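Local structure of Phikz039 (Pseudomonas phage phikz, 3ZBQ) at residues T221-C227 against V279-I285. The protein is a phage-encoded member of the tubulin/FtsZ family, known as PhuZ, whose relatives assemble into filaments. Numbering follows the deposited sequence.
Sequences TVQLHVC and VINGLSI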
ATOM      1  N   THR A 221      -8.566   8.961   3.878  1.00  5.03           N
ATOM      2  CA  THR A 221      -7.191   8.534   3.623  1.00  6.36           C
ATOM      3  C   THR A 221      -6.211   9.587   4.127  1.00  7.89           C
ATOM      4  O   THR A 221      -6.422  10.797   3.944  1.00  7.57           O
ATOM      5  CB  THR A 221      -6.933   8.289   2.128  1.00  5.33           C
ATOM      6  OG1 THR A 221      -8.014   7.530   1.577  1.00  5.42           O
ATOM      7  CG2 THR A 221      -5.634   7.507   1.929  1.00  5.48           C
ATOM      8  N   VAL A 222      -5.152   9.132   4.788  1.00  5.44           N
ATOM      9  CA  VAL A 222      -4.083  10.022   5.178  1.00  4.65           C
ATOM     10  C   VAL A 222      -2.756   9.472   4.686  1.00  5.73           C
ATOM     11  O   VAL A 222      -2.640   8.282   4.367  1.00  6.17           O
ATOM     12  CB  VAL A 222      -4.069  10.231   6.702  1.00  5.51           C
ATOM     13  CG1 VAL A 222      -5.303  11.016   7.118  1.00  5.90           C
ATOM     14  CG2 VAL A 222      -4.015   8.880   7.414  1.00  4.97           C
ATOM     15  N   GLN A 223      -1.763  10.344   4.577  1.00  5.80           N
ATOM     16  CA  GLN A 223      -0.477   9.925   4.036  1.00  5.94           C
ATOM     17  C   GLN A 223       0.626   9.886   5.094  1.00  6.79           C
ATOM     18  O   GLN A 223       0.756  10.804   5.914  1.00  7.21           O
ATOM     19  CB  GLN A 223      -0.082  10.834   2.866  1.00  6.79           C
ATOM     20  CG  GLN A 223       1.165  10.397   2.138  1.00  7.27           C
ATOM     21  CD  GLN A 223       1.257  11.000   0.756  1.00  7.22           C
ATOM     22  OE1 GLN A 223       0.292  11.589   0.263  1.00  9.89           O
ATOM     23  NE2 GLN A 223       2.413  10.868   0.127  1.00  5.74           N
ATOM     24  N   LEU A 224       1.409   8.810   5.081  1.00  5.41           N
ATOM     25  CA  LEU A 224       2.518   8.645   6.014  1.00  7.14           C
ATOM     26  C   LEU A 224       3.835   8.980   5.341  1.00  7.08           C
ATOM     27  O   LEU A 224       4.178   8.410   4.296  1.00  7.19           O
ATOM     28  CB  LEU A 224       2.579   7.212   6.546  1.00  5.13           C
ATOM     29  CG  LEU A 224       3.870   6.860   7.277  1.00  4.11           C
ATOM     30  CD1 LEU A 224       3.929   7.636   8.606  1.00  3.55           C
ATOM     31  CD2 LEU A 224       3.915   5.370   7.530  1.00  5.80           C
ATOM     32  N   HIS A 225       4.558   9.915   5.943  1.00  5.09           N
ATOM     33  CA  HIS A 225       5.866  10.317   5.453  1.00  6.89           C
ATOM     34  C   HIS A 225       6.949   9.873   6.430  1.00  7.77           C
ATOM     35  O   HIS A 225       6.973  10.311   7.588  1.00  7.21           O
ATOM     36  CB  HIS A 225       5.926  11.840   5.282  1.00  8.07           C
ATOM     37  CG  HIS A 225       4.796  12.407   4.477  1.00  9.00           C
ATOM     38  ND1 HIS A 225       4.896  12.646   3.119  1.00  9.71           N
ATOM     39  CD2 HIS A 225       3.548  12.787   4.836  1.00  9.05           C
ATOM     40  CE1 HIS A 225       3.754  13.146   2.679  1.00 11.27           C
ATOM     41  NE2 HIS A 225       2.920  13.245   3.703  1.00 10.67           N
ATOM     42  N   VAL A 226       7.843   9.002   5.973  1.00  7.08           N
ATOM     43  CA  VAL A 226       8.969   8.576   6.793  1.00  7.50           C
ATOM     44  C   VAL A 226      10.142   9.518   6.555  1.00  8.39           C
ATOM     45  O   VAL A 226      10.670   9.591   5.446  1.00  9.22           O
ATOM     46  CB  VAL A 226       9.375   7.120   6.506  1.00  6.86           C
ATOM     47  CG1 VAL A 226      10.566   6.716   7.381  1.00  8.50           C
ATOM     48  CG2 VAL A 226       8.201   6.182   6.760  1.00  6.54           C
ATOM     49  N   CYS A 227      10.526  10.252   7.598  1.00  7.65           N
ATOM     50  CA  CYS A 227      11.532  11.310   7.473  1.00 11.10           C
ATOM     51  C   CYS A 227      12.768  10.962   8.287  1.00 12.47           C
ATOM     52  O   CYS A 227      12.653  10.560   9.444  1.00 11.61           O
ATOM     53  CB  CYS A 227      10.959  12.648   7.963  1.00 10.64           C
ATOM     54  SG  CYS A 227       9.384  13.115   7.190  1.00 10.88           S
ATOM     55  N   VAL A 279       5.465  10.866   9.959  1.00  6.45           N
ATOM     56  CA  VAL A 279       4.557  12.007   9.969  1.00  5.76           C
ATOM     57  C   VAL A 279       3.330  11.720   9.137  1.00  7.96           C
ATOM     58  O   VAL A 279       3.445  11.469   7.943  1.00  5.35           O
ATOM     59  CB  VAL A 279       5.235  13.278   9.412  1.00  7.21           C
ATOM     60  CG1 VAL A 279       4.311  14.485   9.591  1.00  9.82           C
ATOM     61  CG2 VAL A 279       6.558  13.526  10.118  1.00  8.70           C
ATOM     62  N   ILE A 280       2.162  11.769   9.770  1.00  6.25           N
ATOM     63  CA  ILE A 280       0.896  11.549   9.076  1.00  6.13           C
ATOM     64  C   ILE A 280       0.224  12.894   8.787  1.00  7.90           C
ATOM     65  O   ILE A 280       0.024  13.697   9.691  1.00  8.32           O
ATOM     66  CB  ILE A 280      -0.063  10.662   9.911  1.00  5.54           C
ATOM     67  CG1 ILE A 280       0.538   9.268  10.123  1.00  7.48           C
ATOM     68  CG2 ILE A 280      -1.418  10.523   9.235  1.00  6.34           C
ATOM     69  CD1 ILE A 280      -0.276   8.380  11.063  1.00  6.97           C
ATOM     70  N   ASN A 281      -0.096  13.152   7.523  1.00  5.68           N
ATOM     71  CA  ASN A 281      -0.919  14.314   7.175  1.00  6.10           C
ATOM     72  C   ASN A 281      -2.029  13.919   6.203  1.00  7.25           C
ATOM     73  O   ASN A 281      -2.091  12.775   5.767  1.00  6.95           O
ATOM     74  CB  ASN A 281      -0.065  15.476   6.626  1.00  7.43           C
ATOM     75  CG  ASN A 281       0.351  15.281   5.165  1.00  9.40           C
ATOM     76  OD1 ASN A 281       0.313  14.169   4.627  1.00  8.80           O
ATOM     77  ND2 ASN A 281       0.775  16.372   4.525  1.00  9.09           N
ATOM     78  N   GLY A 282      -2.909  14.851   5.872  1.00  7.20           N
ATOM     79  CA  GLY A 282      -3.995  14.532   4.966  1.00 10.46           C
ATOM     80  C   GLY A 282      -3.826  15.213   3.633  1.00 10.76           C
ATOM     81  O   GLY A 282      -4.238  14.685   2.587  1.00 12.03           O
ATOM     82  N   LEU A 283      -3.198  16.384   3.655  1.00  9.32           N
ATOM     83  CA  LEU A 283      -3.137  17.239   2.468  1.00  9.95           C
ATOM     84  C   LEU A 283      -2.435  16.586   1.280  1.00 10.60           C
ATOM     85  O   LEU A 283      -2.833  16.778   0.132  1.00 13.51           O
ATOM     86  CB  LEU A 283      -2.440  18.555   2.802  1.00 15.07           C
ATOM     87  CG  LEU A 283      -2.573  19.663   1.762  1.00 19.68           C
ATOM     88  CD1 LEU A 283      -4.044  20.003   1.546  1.00 19.34           C
ATOM     89  CD2 LEU A 283      -1.789  20.897   2.199  1.00 22.20           C
ATOM     90  N   SER A 284      -1.387  15.821   1.560  1.00  8.60           N
ATOM     91  CA  SER A 284      -0.538  15.275   0.511  1.00 11.14           C
ATOM     92  C   SER A 284      -1.296  14.312  -0.398  1.00  9.48           C
ATOM     93  O   SER A 284      -0.898  14.102  -1.548  1.00 10.02           O
ATOM     94  CB  SER A 284       0.682  14.584   1.121  1.00 10.74           C
ATOM     95  OG  SER A 284       1.534  15.530   1.744  1.00 11.44           O
ATOM     96  N   ILE A 285      -2.383  13.730   0.110  1.00  6.48           N
ATOM     97  CA  ILE A 285      -3.222  12.839  -0.706  1.00  7.82           C
ATOM     98  C   ILE A 285      -3.738  13.555  -1.962  1.00  9.45           C
ATOM     99  O   ILE A 285      -3.853  12.949  -3.045  1.00  8.64           O
ATOM    100  CB  ILE A 285      -4.418  12.276   0.106  1.00  8.28           C
ATOM    101  CG1 ILE A 285      -3.929  11.320   1.194  1.00  9.15           C
ATOM    102  CG2 ILE A 285      -5.425  11.572  -0.795  1.00  9.15           C
ATOM    103  CD1 ILE A 285      -3.014  10.225   0.669  1.00  6.86           C
TER
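His225 reaches over the neighbouring strand edge-on and gives its NE2-H to OD1 of Asn281, 2.9 Å from NE2. The oxygen lies almost in the imidazole plane, but the nitrogen stands well above the plane of the amide, and ring and amide planes are turned 78° apart. Asparagine suits this place because its two ends work separately: while OD1 receives the histidine, Asn281 ND2 donates to Ser284 OG at 3.0 Å, with the hydroxyl in the amide plane, and also to the carbonyl of Leu237. With CG between the backbone N and the carbonyl carbon (chi1 78°), the end of the Asn281 side chain comes toward strand 222-227, where OD1 meets His225. The short side chain of Ser284 fits beside the ring edge, its OG 3.4 Å from His225 CE1.

Beneath these side chains, strands 222-227 and 275-281 run antiparallel. Gln223 with Asn281 and His225 with Val279 are hydrogen-bonded pairs, the bond from Val279 N to His225 O being nearly straight at 179°. In this tubulin-like fold strand 222-227 is the joint: paired with 275-281 along one edge and parallel to 163-168 along the other, it carries the sheet from the nucleotide-binding half into the C-terminal region.

On the opposite face, Val222 and Ile280 meet methyl to methyl, CG2 to CG2 at 3.6 Å, and Leu224 CD1 lies 4.1 Å from Ile280 CG1; these branched aliphatic chains suit a buried face, having no polar group that needs a partner. Ile285 swings its CD1 back to Gln223 CB (3.7 Å). Its side chain crosses that of Thr221 at about a right angle, Ile285 CD1 4.0 Å from Thr221 CG2, while Thr221 OG1 turns to Glu152.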